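Long-range contacts in FAD synthase (Thermoplasma volcanium GSS1, PDB 3GLV), which probably transfers the AMP portion of ATP to flavin mononucleotide, releasing diphosphate and forming the coenzyme FAD: residues D30-V35 with K64-A69; V34-D39 with N54-L59; I88-Y93 with V116-Y121; F11-L16 with I48-E53. All blocks are in the same frame, centred on the assembly; numbering follows the deposited sequence.

Overall arrangement
Contacts 1, 2 and 3 reach one parallel sheet: contact 1 pairs strand 31-36 with outermost strand 68-71, and contact 3 pairs strand 88-91 with outermost strand 114-117 at the other edge; the centres of contacts 1 and 3 are about 15 Å apart. Contact 2 shares Val34 and Val35 with contact 1 and packs the end of strand 31-36 and the turn after it against helix 53-60. Contact 4, its centre about 8 Å from that of contact 2, joins the loops before helices 16-26 and 53-60; segment 11-16 also contains Phe11, His15 and Leu16, inferred to bind ATP, and a sulfate is hydrogen-bonded to Phe11 N. It touches contact 3 where Tyr121, another inferred ATP residue, meets Leu16.

Contact 1 of 4, residues D30-V35 with K64-A69; sequences DELVVV and KVVDRA
The guanidinium of Arg68 has Val33 CG1 over one face, towards the rim, and the Glu31 carboxylate at its edge, with the two flat groups turned 49° from each other. Glu31 OE2 stands 3.7 Å from Arg68 NH1, a long salt bridge; the other carboxylate oxygen, OE1, pairs with Arg4 on the adjoining strand. Asp67 turns its carboxylate to the backbone, where OD2 takes the Leu32 N-H on its anti lone pair in a nearly straight bond of 2.8 Å. Beyond this point the chains pair as parallel strands. Leu32 O accepts from both Asp67 N and Arg68 N, each in the carbonyl plane, and Val34 N gives its hydrogen to Arg68 O at 2.7 Å. On the face bearing Val34 and Ala69, Val34 CG2, anti to its carbonyl carbon, meets Val66 CG1 at 3.8 Å, the two side chains crossing at about a right angle, while Leu32 CD2 rests on Val65 O. The join thus adds edge strand 68-71 to the Rossmann-like sheet of the nucleotidyltransferase domain. Since Lys26 also forms a salt bridge with Asp67 OD2, that oxygen is held by a backbone N-H and a cation, which would probably stabilise the carboxylate as an anion.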
loop_
_atom_site.group_PDB
_atom_site.type_symbol
_atom_site.label_atom_id
_atom_site.label_comp_id
_atom_site.label_asym_id
_atom_site.label_seq_id
_atom_site.Cartn_x
_atom_site.Cartn_y
_atom_site.Cartn_z
ATOM N N ASP A 30 -13.124 6.093 13.545
ATOM C CA ASP A 30 -13.961 5.376 12.585
ATOM C C ASP A 30 -13.688 5.715 11.160
ATOM O O ASP A 30 -14.020 4.951 10.255
ATOM C CB ASP A 30 -15.416 5.771 12.883
ATOM C CG ASP A 30 -15.831 5.357 14.262
ATOM O OD1 ASP A 30 -15.901 4.132 14.457
ATOM O OD2 ASP A 30 -16.040 6.229 15.142
ATOM N N GLU A 31 -13.142 6.901 10.925
ATOM C CA GLU A 31 -12.771 7.329 9.597
ATOM C C GLU A 31 -11.334 7.893 9.662
ATOM O O GLU A 31 -11.057 8.757 10.439
ATOM C CB GLU A 31 -13.742 8.405 9.136
ATOM C CG GLU A 31 -13.502 8.942 7.743
ATOM C CD GLU A 31 -14.240 10.218 7.471
ATOM O OE1 GLU A 31 -14.473 10.986 8.411
ATOM O OE2 GLU A 31 -14.530 10.495 6.303
ATOM N N LEU A 32 -10.438 7.372 8.823
ATOM C CA LEU A 32 -9.118 7.942 8.628
ATOM C C LEU A 32 -9.037 8.740 7.334
ATOM O O LEU A 32 -9.276 8.195 6.253
ATOM C CB LEU A 32 -8.056 6.853 8.666
ATOM C CG LEU A 32 -6.611 7.340 8.473
ATOM C CD1 LEU A 32 -6.168 8.265 9.605
ATOM C CD2 LEU A 32 -5.651 6.133 8.388
ATOM N N VAL A 33 -8.768 10.062 7.493
ATOM C CA VAL A 33 -8.480 10.983 6.395
ATOM C C VAL A 33 -7.001 11.204 6.419
ATOM O O VAL A 33 -6.390 11.607 7.461
ATOM C CB VAL A 33 -9.281 12.344 6.512
ATOM C CG1 VAL A 33 -8.945 13.297 5.356
ATOM C CG2 VAL A 33 -10.846 12.129 6.600
ATOM N N VAL A 34 -6.366 10.945 5.288
ATOM C CA VAL A 34 -4.928 11.228 5.177
ATOM C C VAL A 34 -4.675 12.424 4.314
ATOM O O VAL A 34 -5.228 12.531 3.146
ATOM C CB VAL A 34 -4.133 9.987 4.644
ATOM C CG1 VAL A 34 -2.634 10.327 4.513
ATOM C CG2 VAL A 34 -4.380 8.752 5.527
ATOM N N VAL A 35 -3.868 13.353 4.827
ATOM C CA VAL A 35 -3.544 14.542 4.035
ATOM C C VAL A 35 -2.110 14.428 3.514
ATOM O O VAL A 35 -1.145 14.354 4.283
ATOM C CB VAL A 35 -3.705 15.845 4.867
ATOM C CG1 VAL A 35 -3.311 17.127 4.045
ATOM C CG2 VAL A 35 -5.122 15.932 5.473
ATOM N N LYS A 64 -5.961 -0.437 2.938
ATOM C CA LYS A 64 -7.176 -0.863 3.648
ATOM C C LYS A 64 -7.584 0.160 4.695
ATOM O O LYS A 64 -8.738 0.502 4.779
ATOM C CB LYS A 64 -6.968 -2.235 4.355
ATOM C CG LYS A 64 -6.946 -3.452 3.386
ATOM C CD LYS A 64 -6.758 -4.820 4.133
ATOM C CE LYS A 64 -6.513 -6.020 3.170
ATOM N NZ LYS A 64 -7.326 -5.982 1.837
ATOM N N VAL A 65 -6.614 0.655 5.469
ATOM C CA VAL A 65 -6.937 1.460 6.631
ATOM C C VAL A 65 -7.302 2.907 6.294
ATOM O O VAL A 65 -7.802 3.614 7.168
ATOM C CB VAL A 65 -5.798 1.423 7.699
ATOM C CG1 VAL A 65 -5.527 -0.016 8.129
ATOM C CG2 VAL A 65 -4.548 2.119 7.228
ATOM N N VAL A 66 -7.131 3.331 5.030
ATOM C CA VAL A 66 -7.386 4.683 4.651
ATOM C C VAL A 66 -8.790 4.841 4.067
ATOM O O VAL A 66 -9.129 4.286 2.985
ATOM C CB VAL A 66 -6.310 5.247 3.636
ATOM C CG1 VAL A 66 -6.641 6.666 3.227
ATOM C CG2 VAL A 66 -4.909 5.156 4.201
ATOM N N ASP A 67 -9.592 5.673 4.727
ATOM C CA ASP A 67 -10.945 5.928 4.203
ATOM C C ASP A 67 -10.935 6.995 3.132
ATOM O O ASP A 67 -11.566 6.805 2.097
ATOM C CB ASP A 67 -11.882 6.244 5.330
ATOM C CG ASP A 67 -11.994 5.079 6.276
ATOM O OD1 ASP A 67 -12.457 4.029 5.790
ATOM O OD2 ASP A 67 -11.522 5.158 7.428
ATOM N N ARG A 68 -10.183 8.076 3.357
ATOM C CA ARG A 68 -10.120 9.196 2.401
ATOM C C ARG A 68 -8.750 9.819 2.396
ATOM O O ARG A 68 -8.113 9.959 3.448
ATOM C CB ARG A 68 -11.126 10.297 2.766
ATOM C CG ARG A 68 -12.483 10.046 2.185
ATOM C CD ARG A 68 -13.492 11.108 2.637
ATOM N NE ARG A 68 -13.011 12.438 2.283
ATOM C CZ ARG A 68 -12.883 13.469 3.123
ATOM N NH1 ARG A 68 -13.207 13.365 4.421
ATOM N NH2 ARG A 68 -12.424 14.623 2.646
ATOM N N ALA A 69 -8.324 10.240 1.206
ATOM C CA ALA A 69 -7.056 10.923 1.059
ATOM C C ALA A 69 -7.205 12.150 0.227
ATOM O O ALA A 69 -7.871 12.133 -0.822
ATOM C CB ALA A 69 -5.999 9.985 0.478
HETATM O O HOH W 1 -13.497 2.159 8.219
#

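Contact 2 of 4, residues V34-D39 with N54-L59; sequences VVVARD and NSRLAL
Arg56 and Val36 have the most surface buried where strand 31-36 of the Rossmann-like nucleotidyltransferase fold ends against helix 53-60. The arginine reaches from the helix to the turn that follows the strand, its chain bent at chi3 (-77°), and grips Ala37 O end-on: NH1 and NH2 each donate to this one oxygen at 2.9 Å, with the acceptor in the guanidinium plane. NH2 also forms a salt bridge with Asp39 OD1, 2.7 Å away. That bond is nearly straight at the hydrogen (169°), yet the arginine nitrogen comes from above the carboxylate plane, and the two flat groups stand 68° apart. Outside the two segments, NE donates to Phe51 O and NH1 to Val10 O, so bonds along its edges fix the orientation of the guanidinium, which ties the helix to the loop carrying the inferred ATP residues Val10 and Phe11. A methionine in place of Arg56 would probably leave Ala37 O without these two donors and the Asp39 carboxylate without its cationic mate. Val36 splits its two methyls between the neighbouring helix residues. CG1, anti to the backbone N, lies against Arg56 NH1, oblique to the guanidinium. CG2 turns to Leu57, whose own side chain continues onto Ala69 and Leu71 of the next strand. Val36 CG2 meets Leu57 CD1 at 4.1 Å.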
loop_
_atom_site.group_PDB
_atom_site.type_symbol
_atom_site.label_atom_id
_atom_site.label_comp_id
_atom_site.label_asym_id
_atom_site.label_seq_id
_atom_site.Cartn_x
_atom_site.Cartn_y
_atom_site.Cartn_z
ATOM N N VAL A 34 -6.366 10.945 5.288
ATOM C CA VAL A 34 -4.928 11.228 5.177
ATOM C C VAL A 34 -4.675 12.424 4.314
ATOM O O VAL A 34 -5.228 12.531 3.146
ATOM C CB VAL A 34 -4.133 9.987 4.644
ATOM C CG1 VAL A 34 -2.634 10.327 4.513
ATOM C CG2 VAL A 34 -4.380 8.752 5.527
ATOM N N VAL A 35 -3.868 13.353 4.827
ATOM C CA VAL A 35 -3.544 14.542 4.035
ATOM C C VAL A 35 -2.110 14.428 3.514
ATOM O O VAL A 35 -1.145 14.354 4.283
ATOM C CB VAL A 35 -3.705 15.845 4.867
ATOM C CG1 VAL A 35 -3.311 17.127 4.045
ATOM C CG2 VAL A 35 -5.122 15.932 5.473
ATOM N N VAL A 36 -2.005 14.370 2.201
ATOM C CA VAL A 36 -0.770 14.059 1.486
ATOM C C VAL A 36 -0.123 15.374 1.003
ATOM O O VAL A 36 -0.783 16.171 0.311
ATOM C CB VAL A 36 -1.079 13.147 0.255
ATOM C CG1 VAL A 36 0.195 12.911 -0.600
ATOM C CG2 VAL A 36 -1.669 11.839 0.708
ATOM N N ALA A 37 1.142 15.611 1.351
ATOM C CA ALA A 37 1.815 16.879 1.014
ATOM C C ALA A 37 1.923 17.080 -0.503
ATOM O O ALA A 37 2.244 16.150 -1.232
ATOM C CB ALA A 37 3.194 16.917 1.645
ATOM N N ARG A 38 1.596 18.287 -0.969
ATOM C CA ARG A 38 1.897 18.712 -2.315
ATOM C C ARG A 38 3.390 18.663 -2.567
ATOM O O ARG A 38 4.200 18.776 -1.661
ATOM C CB ARG A 38 1.408 20.150 -2.552
ATOM C CG ARG A 38 -0.104 20.192 -2.636
ATOM C CD ARG A 38 -0.714 21.502 -2.956
ATOM N NE ARG A 38 -2.168 21.329 -2.999
ATOM C CZ ARG A 38 -2.869 20.947 -4.074
ATOM N NH1 ARG A 38 -2.270 20.729 -5.240
ATOM N NH2 ARG A 38 -4.194 20.785 -3.987
ATOM N N ASP A 39 3.735 18.516 -3.827
ATOM C CA ASP A 39 5.140 18.533 -4.231
ATOM C C ASP A 39 5.865 19.827 -3.840
ATOM O O ASP A 39 7.002 19.767 -3.372
ATOM C CB ASP A 39 5.288 18.267 -5.739
ATOM C CG ASP A 39 4.911 16.818 -6.156
ATOM O OD1 ASP A 39 5.307 15.792 -5.463
ATOM O OD2 ASP A 39 4.277 16.698 -7.251
ATOM N N ASN A 54 0.102 13.469 -7.274
ATOM C CA ASN A 54 -1.077 12.693 -7.618
ATOM C C ASN A 54 -0.814 11.207 -7.472
ATOM O O ASN A 54 -1.669 10.453 -6.972
ATOM C CB ASN A 54 -1.567 13.008 -9.036
ATOM C CG ASN A 54 -1.953 14.461 -9.177
ATOM O OD1 ASN A 54 -2.380 15.096 -8.214
ATOM N ND2 ASN A 54 -1.743 15.007 -10.341
ATOM N N SER A 55 0.386 10.782 -7.859
ATOM C CA SER A 55 0.771 9.386 -7.660
ATOM C C SER A 55 0.803 9.041 -6.181
ATOM O O SER A 55 0.243 8.003 -5.776
ATOM C CB SER A 55 2.100 9.067 -8.316
ATOM O OG SER A 55 1.987 9.183 -9.721
ATOM N N ARG A 56 1.404 9.908 -5.369
ATOM C CA ARG A 56 1.536 9.563 -3.955
ATOM C C ARG A 56 0.153 9.448 -3.312
ATOM O O ARG A 56 -0.080 8.568 -2.479
ATOM C CB ARG A 56 2.415 10.561 -3.192
ATOM C CG ARG A 56 3.885 10.503 -3.612
ATOM C CD ARG A 56 4.862 11.455 -2.837
ATOM N NE ARG A 56 4.794 12.847 -3.266
ATOM C CZ ARG A 56 4.084 13.802 -2.672
ATOM N NH1 ARG A 56 3.379 13.539 -1.570
ATOM N NH2 ARG A 56 4.100 15.049 -3.151
ATOM N N LEU A 57 -0.731 10.393 -3.645
ATOM C CA LEU A 57 -2.096 10.418 -3.114
ATOM C C LEU A 57 -2.848 9.144 -3.508
ATOM O O LEU A 57 -3.470 8.527 -2.673
ATOM C CB LEU A 57 -2.867 11.659 -3.625
ATOM C CG LEU A 57 -4.423 11.763 -3.399
ATOM C CD1 LEU A 57 -4.743 11.852 -1.967
ATOM C CD2 LEU A 57 -4.995 13.027 -4.042
ATOM N N ALA A 58 -2.815 8.800 -4.801
ATOM C CA ALA A 58 -3.495 7.601 -5.340
ATOM C C ALA A 58 -3.027 6.311 -4.662
ATOM O O ALA A 58 -3.839 5.433 -4.337
ATOM C CB ALA A 58 -3.297 7.514 -6.850
ATOM N N LEU A 59 -1.717 6.177 -4.439
ATOM C CA LEU A 59 -1.228 4.985 -3.785
ATOM C C LEU A 59 -1.725 4.921 -2.359
ATOM O O LEU A 59 -2.260 3.883 -1.954
ATOM C CB LEU A 59 0.299 4.884 -3.829
ATOM C CG LEU A 59 0.924 3.544 -3.573
ATOM C CD1 LEU A 59 0.349 2.354 -4.425
ATOM C CD2 LEU A 59 2.474 3.658 -3.724
#

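Contact 3 of 4, residues I88-Y93 with V116-Y121; sequences IITLGY and VRISKY
Tyr93 packs across Ile118, Arg117 and Lys120 just where the paired strands end. Its CB lies 3.2 Å from Ile118 O, which stays at the edge of the ring, near its plane. Placed anti to the backbone N (chi1 178°), CG brings the ring alongside Lys120: CG and CD2 both meet Lys120 CB, which sits over one face 4.1 Å from the ring centroid in a CH-pi contact, and CD2 also touches Lys120 CD. Arg117 NH1 comes obliquely to CD1 and CE1, on the side of the ring away from Lys120, with CD1 at 3.5 Å; the guanidinium is tilted 58° from the ring. The ring also makes a cation-pi contact with Lys96, whose NZ hydrogen-bonds Tyr93 O as well. Arg117 NH1 donates to Tyr93 O at 3.1 Å on a lone pair in the carbonyl plane, the oxygen lying 24° out of the guanidinium plane, while Arg117 NE is engaged by Glu99 in a salt bridge. Before this turn the backbones run parallel. Val116 N bonds to Ile89 O, Leu91 N to Val116 O, and Ile118 N to Leu91 O, the last at 2.8 Å and almost straight. Strands 88-91 and 114-117 form a beta-alpha-beta unit joined by helix 96-109; Leu91 and Arg117 point to the face where that helix supplies Glu99, whereas Ile118 packs on His20, Glu24 and Ser25 of helix 16-26.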
loop_
_atom_site.group_PDB
_atom_site.type_symbol
_atom_site.label_atom_id
_atom_site.label_comp_id
_atom_site.label_asym_id
_atom_site.label_seq_id
_atom_site.Cartn_x
_atom_site.Cartn_y
_atom_site.Cartn_z
ATOM N N ILE A 88 -9.588 14.175 15.755
ATOM C CA ILE A 88 -8.231 13.840 16.216
ATOM C C ILE A 88 -7.229 14.047 15.147
ATOM O O ILE A 88 -7.464 13.725 13.962
ATOM C CB ILE A 88 -8.137 12.341 16.669
ATOM C CG1 ILE A 88 -9.065 12.065 17.853
ATOM C CG2 ILE A 88 -6.730 11.950 16.999
ATOM C CD1 ILE A 88 -9.034 10.564 18.349
ATOM N N ILE A 89 -6.131 14.669 15.537
ATOM C CA ILE A 89 -4.982 14.822 14.682
ATOM C C ILE A 89 -3.863 13.981 15.258
ATOM O O ILE A 89 -3.528 14.004 16.488
ATOM C CB ILE A 89 -4.533 16.270 14.474
ATOM C CG1 ILE A 89 -5.621 17.053 13.839
ATOM C CG2 ILE A 89 -3.263 16.290 13.520
ATOM C CD1 ILE A 89 -5.366 18.636 13.724
ATOM N N THR A 90 -3.312 13.193 14.364
ATOM C CA THR A 90 -2.277 12.227 14.698
ATOM C C THR A 90 -0.864 12.715 14.293
ATOM O O THR A 90 -0.669 13.169 13.172
ATOM C CB THR A 90 -2.781 10.961 14.005
ATOM O OG1 THR A 90 -3.561 10.160 14.950
ATOM C CG2 THR A 90 -1.910 10.362 13.446
ATOM N N LEU A 91 0.073 12.684 15.246
ATOM C CA LEU A 91 1.514 12.933 14.971
ATOM C C LEU A 91 2.411 11.683 15.263
ATOM O O LEU A 91 2.047 10.827 16.046
ATOM C CB LEU A 91 2.038 14.114 15.780
ATOM C CG LEU A 91 1.397 15.503 15.616
ATOM C CD1 LEU A 91 1.924 16.422 16.639
ATOM C CD2 LEU A 91 1.582 16.065 14.206
ATOM N N GLY A 92 3.567 11.613 14.631
ATOM C CA GLY A 92 4.599 10.597 14.919
ATOM C C GLY A 92 5.114 10.708 16.353
ATOM O O GLY A 92 5.033 11.778 16.956
ATOM N N TYR A 93 5.654 9.626 16.898
ATOM C CA TYR A 93 6.166 9.562 18.306
ATOM C C TYR A 93 7.222 10.663 18.682
ATOM O O TYR A 93 7.303 11.193 19.848
ATOM C CB TYR A 93 6.818 8.171 18.554
ATOM C CG TYR A 93 7.408 8.061 19.938
ATOM C CD1 TYR A 93 6.566 7.975 21.059
ATOM C CD2 TYR A 93 8.783 8.086 20.144
ATOM C CE1 TYR A 93 7.076 7.891 22.362
ATOM C CE2 TYR A 93 9.317 8.004 21.454
ATOM C CZ TYR A 93 8.452 7.910 22.558
ATOM O OH TYR A 93 8.936 7.830 23.856
ATOM N N VAL A 116 -2.949 13.464 19.144
ATOM C CA VAL A 116 -2.422 12.201 19.689
ATOM C C VAL A 116 -1.106 11.808 19.033
ATOM O O VAL A 116 -1.008 11.734 17.804
ATOM C CB VAL A 116 -3.469 11.095 19.547
ATOM C CG1 VAL A 116 -2.915 9.671 19.869
ATOM C CG2 VAL A 116 -4.651 11.401 20.462
ATOM N N ARG A 117 -0.060 11.581 19.835
ATOM C CA ARG A 117 1.165 11.017 19.272
ATOM C C ARG A 117 1.026 9.485 19.140
ATOM O O ARG A 117 0.594 8.811 20.082
ATOM C CB ARG A 117 2.384 11.387 20.112
ATOM C CG ARG A 117 2.864 12.815 19.885
ATOM C CD ARG A 117 4.134 13.227 20.711
ATOM N NE ARG A 117 3.983 12.950 22.133
ATOM C CZ ARG A 117 4.486 11.904 22.790
ATOM N NH1 ARG A 117 5.253 10.991 22.201
ATOM N NH2 ARG A 117 4.223 11.773 24.083
ATOM N N ILE A 118 1.380 8.949 17.964
ATOM C CA ILE A 118 1.417 7.514 17.739
ATOM C C ILE A 118 2.653 6.860 18.327
ATOM O O ILE A 118 3.693 7.480 18.382
ATOM C CB ILE A 118 1.359 7.204 16.261
ATOM C CG1 ILE A 118 0.066 7.810 15.698
ATOM C CG2 ILE A 118 1.532 5.655 15.992
ATOM C CD1 ILE A 118 -1.256 7.325 16.384
ATOM N N SER A 119 2.534 5.615 18.765
ATOM C CA SER A 119 3.667 4.876 19.383
ATOM C C SER A 119 4.839 4.735 18.426
ATOM O O SER A 119 4.657 4.739 17.204
ATOM C CB SER A 119 3.257 3.468 19.800
ATOM O OG SER A 119 2.840 2.710 18.676
ATOM N N LYS A 120 6.034 4.610 18.985
ATOM C CA LYS A 120 7.251 4.469 18.165
ATOM C C LYS A 120 7.183 3.162 17.372
ATOM O O LYS A 120 6.795 2.149 17.924
ATOM C CB LYS A 120 8.488 4.521 19.079
ATOM C CG LYS A 120 9.821 4.443 18.325
ATOM C CD LYS A 120 11.023 4.915 19.165
ATOM C CE LYS A 120 11.415 3.945 20.268
ATOM N NZ LYS A 120 12.749 4.316 20.889
ATOM N N TYR A 121 7.447 3.181 16.074
ATOM C CA TYR A 121 7.463 1.933 15.308
ATOM C C TYR A 121 8.753 1.111 15.635
ATOM O O TYR A 121 9.777 1.685 15.904
ATOM C CB TYR A 121 7.364 2.196 13.790
ATOM C CG TYR A 121 7.498 0.925 12.995
ATOM C CD1 TYR A 121 6.691 -0.154 13.278
ATOM C CD2 TYR A 121 8.469 0.771 12.010
ATOM C CE1 TYR A 121 6.811 -1.359 12.588
ATOM C CE2 TYR A 121 8.611 -0.451 11.297
ATOM C CZ TYR A 121 7.777 -1.512 11.599
ATOM O OH TYR A 121 7.869 -2.758 10.961
#

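Contact 4 of 4, residues F11-L16 with I48-E53; sequences FDILHL and IPIFDE. With SO4 (sulfate ion), chain C.
The carboxylate of Asp12 faces two successive backbone N-H groups of loop 48-53 and takes one on each oxygen. OD1 accepts a hydrogen bond from Phe51 N at 2.9 Å through its syn lone pair, and OD2 from Ile50 N at the same length on its syn side, 20° out of the carboxylate plane. With CG anti to the backbone N (chi1 -169°), the group reaches loop 48-53 and crosses Pro49 at about a right angle; Pro49 CB lies 3.4 Å from Asp12 OD1. An alanine here would remove both acceptors and is likely to leave the N-H groups of Ile50 and Phe51 without their mates. Asp12 follows strand 4-9 in the nucleotidyltransferase fold, on the loop leading to the HxGH motif of His15 and His18, whose residues are inferred to bind ATP. There Phe11 N donates to sulfate O3 at 2.7 Å, and Val10 N and His18 NE2 also bind this ion, probably from the crystallisation liquor. Ile13 stands at about a right angle to Phe51: its CD1 meets the ring at the edge, 3.5 Å from CE2, and also touches Ile50 CG2. Phe51 packs against His15 of the second subunit, and Ile13 against Ile13 of that subunit.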
loop_
_atom_site.group_PDB
_atom_site.type_symbol
_atom_site.label_atom_id
_atom_site.label_comp_id
_atom_site.label_asym_id
_atom_site.label_seq_id
_atom_site.Cartn_x
_atom_site.Cartn_y
_atom_site.Cartn_z
ATOM N N PHE A 11 4.626 10.511 2.183
ATOM C CA PHE A 11 4.411 9.138 1.708
ATOM C C PHE A 11 5.018 8.921 0.332
ATOM O O PHE A 11 4.343 8.490 -0.588
ATOM C CB PHE A 11 2.893 8.782 1.706
ATOM C CG PHE A 11 2.215 9.044 3.050
ATOM C CD1 PHE A 11 2.501 8.224 4.149
ATOM C CD2 PHE A 11 1.358 10.149 3.235
ATOM C CE1 PHE A 11 1.923 8.477 5.403
ATOM C CE2 PHE A 11 0.781 10.416 4.477
ATOM C CZ PHE A 11 1.081 9.572 5.565
ATOM N N ASP A 12 6.290 9.262 0.189
ATOM C CA ASP A 12 6.951 9.153 -1.118
ATOM C C ASP A 12 7.156 7.677 -1.501
ATOM O O ASP A 12 6.555 7.177 -2.483
ATOM C CB ASP A 12 8.264 9.931 -1.126
ATOM C CG ASP A 12 8.849 10.085 -2.495
ATOM O OD1 ASP A 12 8.099 10.069 -3.527
ATOM O OD2 ASP A 12 10.097 10.279 -2.522
ATOM N N ILE A 13 7.967 6.986 -0.728
ATOM C CA ILE A 13 8.157 5.549 -0.913
ATOM C C ILE A 13 7.499 4.862 0.254
ATOM O O ILE A 13 7.973 5.041 1.399
ATOM C CB ILE A 13 9.632 5.149 -0.936
ATOM C CG1 ILE A 13 10.390 5.903 -2.019
ATOM C CG2 ILE A 13 9.805 3.571 -1.132
ATOM C CD1 ILE A 13 9.798 5.675 -3.376
ATOM N N LEU A 14 6.435 4.093 -0.003
ATOM C CA LEU A 14 5.681 3.491 1.125
ATOM C C LEU A 14 6.530 2.471 1.837
ATOM O O LEU A 14 7.224 1.644 1.199
ATOM C CB LEU A 14 4.356 2.833 0.699
ATOM C CG LEU A 14 3.116 3.694 0.473
ATOM C CD1 LEU A 14 1.893 2.917 0.051
ATOM C CD2 LEU A 14 2.830 4.514 1.775
ATOM N N HIS A 15 6.496 2.523 3.158
ATOM C CA HIS A 15 7.169 1.532 3.954
ATOM C C HIS A 15 6.399 1.225 5.246
ATOM O O HIS A 15 5.370 1.827 5.499
ATOM C CB HIS A 15 8.560 1.975 4.226
ATOM C CG HIS A 15 8.659 3.262 4.949
ATOM N ND1 HIS A 15 8.174 3.440 6.229
ATOM C CD2 HIS A 15 9.191 4.456 4.576
ATOM C CE1 HIS A 15 8.427 4.675 6.628
ATOM N NE2 HIS A 15 9.032 5.318 5.641
ATOM N N LEU A 16 6.897 0.279 6.045
ATOM C CA LEU A 16 6.132 -0.222 7.173
ATOM C C LEU A 16 6.001 0.804 8.319
ATOM O O LEU A 16 5.110 0.686 9.178
ATOM C CB LEU A 16 6.675 -1.573 7.676
ATOM C CG LEU A 16 6.287 -2.767 6.772
ATOM C CD1 LEU A 16 6.938 -4.046 7.186
ATOM C CD2 LEU A 16 4.773 -2.981 6.708
ATOM N N ILE A 48 12.712 16.525 -1.472
ATOM C CA ILE A 48 12.243 16.352 -2.833
ATOM C C ILE A 48 11.680 14.926 -2.974
ATOM O O ILE A 48 12.397 13.968 -2.767
ATOM C CB ILE A 48 13.399 16.590 -3.831
ATOM C CG1 ILE A 48 13.778 18.087 -3.830
ATOM C CG2 ILE A 48 13.040 16.116 -5.241
ATOM C CD1 ILE A 48 15.065 18.449 -4.642
ATOM N N PRO A 49 10.394 14.774 -3.296
ATOM C CA PRO A 49 9.944 13.375 -3.476
ATOM C C PRO A 49 10.147 12.892 -4.929
ATOM O O PRO A 49 10.044 13.684 -5.857
ATOM C CB PRO A 49 8.469 13.426 -3.129
ATOM C CG PRO A 49 8.085 14.924 -3.251
ATOM C CD PRO A 49 9.293 15.745 -3.266
ATOM N N ILE A 50 10.426 11.611 -5.114
ATOM C CA ILE A 50 10.649 11.032 -6.437
ATOM C C ILE A 50 9.322 10.720 -7.189
ATOM O O ILE A 50 9.272 10.684 -8.437
ATOM C CB ILE A 50 11.561 9.753 -6.240
ATOM C CG1 ILE A 50 12.270 9.389 -7.515
ATOM C CG2 ILE A 50 10.802 8.602 -5.656
ATOM C CD1 ILE A 50 13.226 8.248 -7.318
ATOM N N PHE A 51 8.253 10.484 -6.426
ATOM C CA PHE A 51 6.914 10.309 -7.006
ATOM C C PHE A 51 6.126 11.620 -6.923
ATOM O O PHE A 51 6.167 12.311 -5.900
ATOM C CB PHE A 51 6.171 9.202 -6.253
ATOM C CG PHE A 51 6.572 7.812 -6.652
ATOM C CD1 PHE A 51 6.128 7.277 -7.865
ATOM C CD2 PHE A 51 7.289 7.000 -5.788
ATOM C CE1 PHE A 51 6.442 6.004 -8.240
ATOM C CE2 PHE A 51 7.628 5.699 -6.136
ATOM C CZ PHE A 51 7.217 5.188 -7.402
ATOM N N ASP A 52 5.378 11.940 -7.975
ATOM C CA ASP A 52 4.614 13.214 -8.008
ATOM C C ASP A 52 3.391 13.109 -7.092
ATOM O O ASP A 52 2.998 12.015 -6.676
ATOM C CB ASP A 52 4.115 13.475 -9.424
ATOM C CG ASP A 52 3.123 12.396 -9.846
ATOM O OD1 ASP A 52 3.530 11.285 -10.294
ATOM O OD2 ASP A 52 1.942 12.580 -9.561
ATOM N N GLU A 53 2.787 14.254 -6.784
ATOM C CA GLU A 53 1.779 14.335 -5.731
ATOM C C GLU A 53 0.538 13.532 -6.023
ATOM O O GLU A 53 0.000 12.942 -5.130
ATOM C CB GLU A 53 1.417 15.784 -5.368
ATOM C CG GLU A 53 0.655 16.525 -6.454
ATOM C CD GLU A 53 0.728 18.048 -6.335
ATOM O OE1 GLU A 53 1.544 18.586 -5.545
ATOM O OE2 GLU A 53 -0.091 18.680 -7.033
HETATM S S SO4 C . 6.570 11.195 5.606
HETATM O O1 SO4 C . 7.991 11.550 5.459
HETATM O O2 SO4 C . 5.810 12.444 5.630
HETATM O O3 SO4 C . 6.116 10.465 4.400
HETATM O O4 SO4 C . 6.538 10.496 6.894
#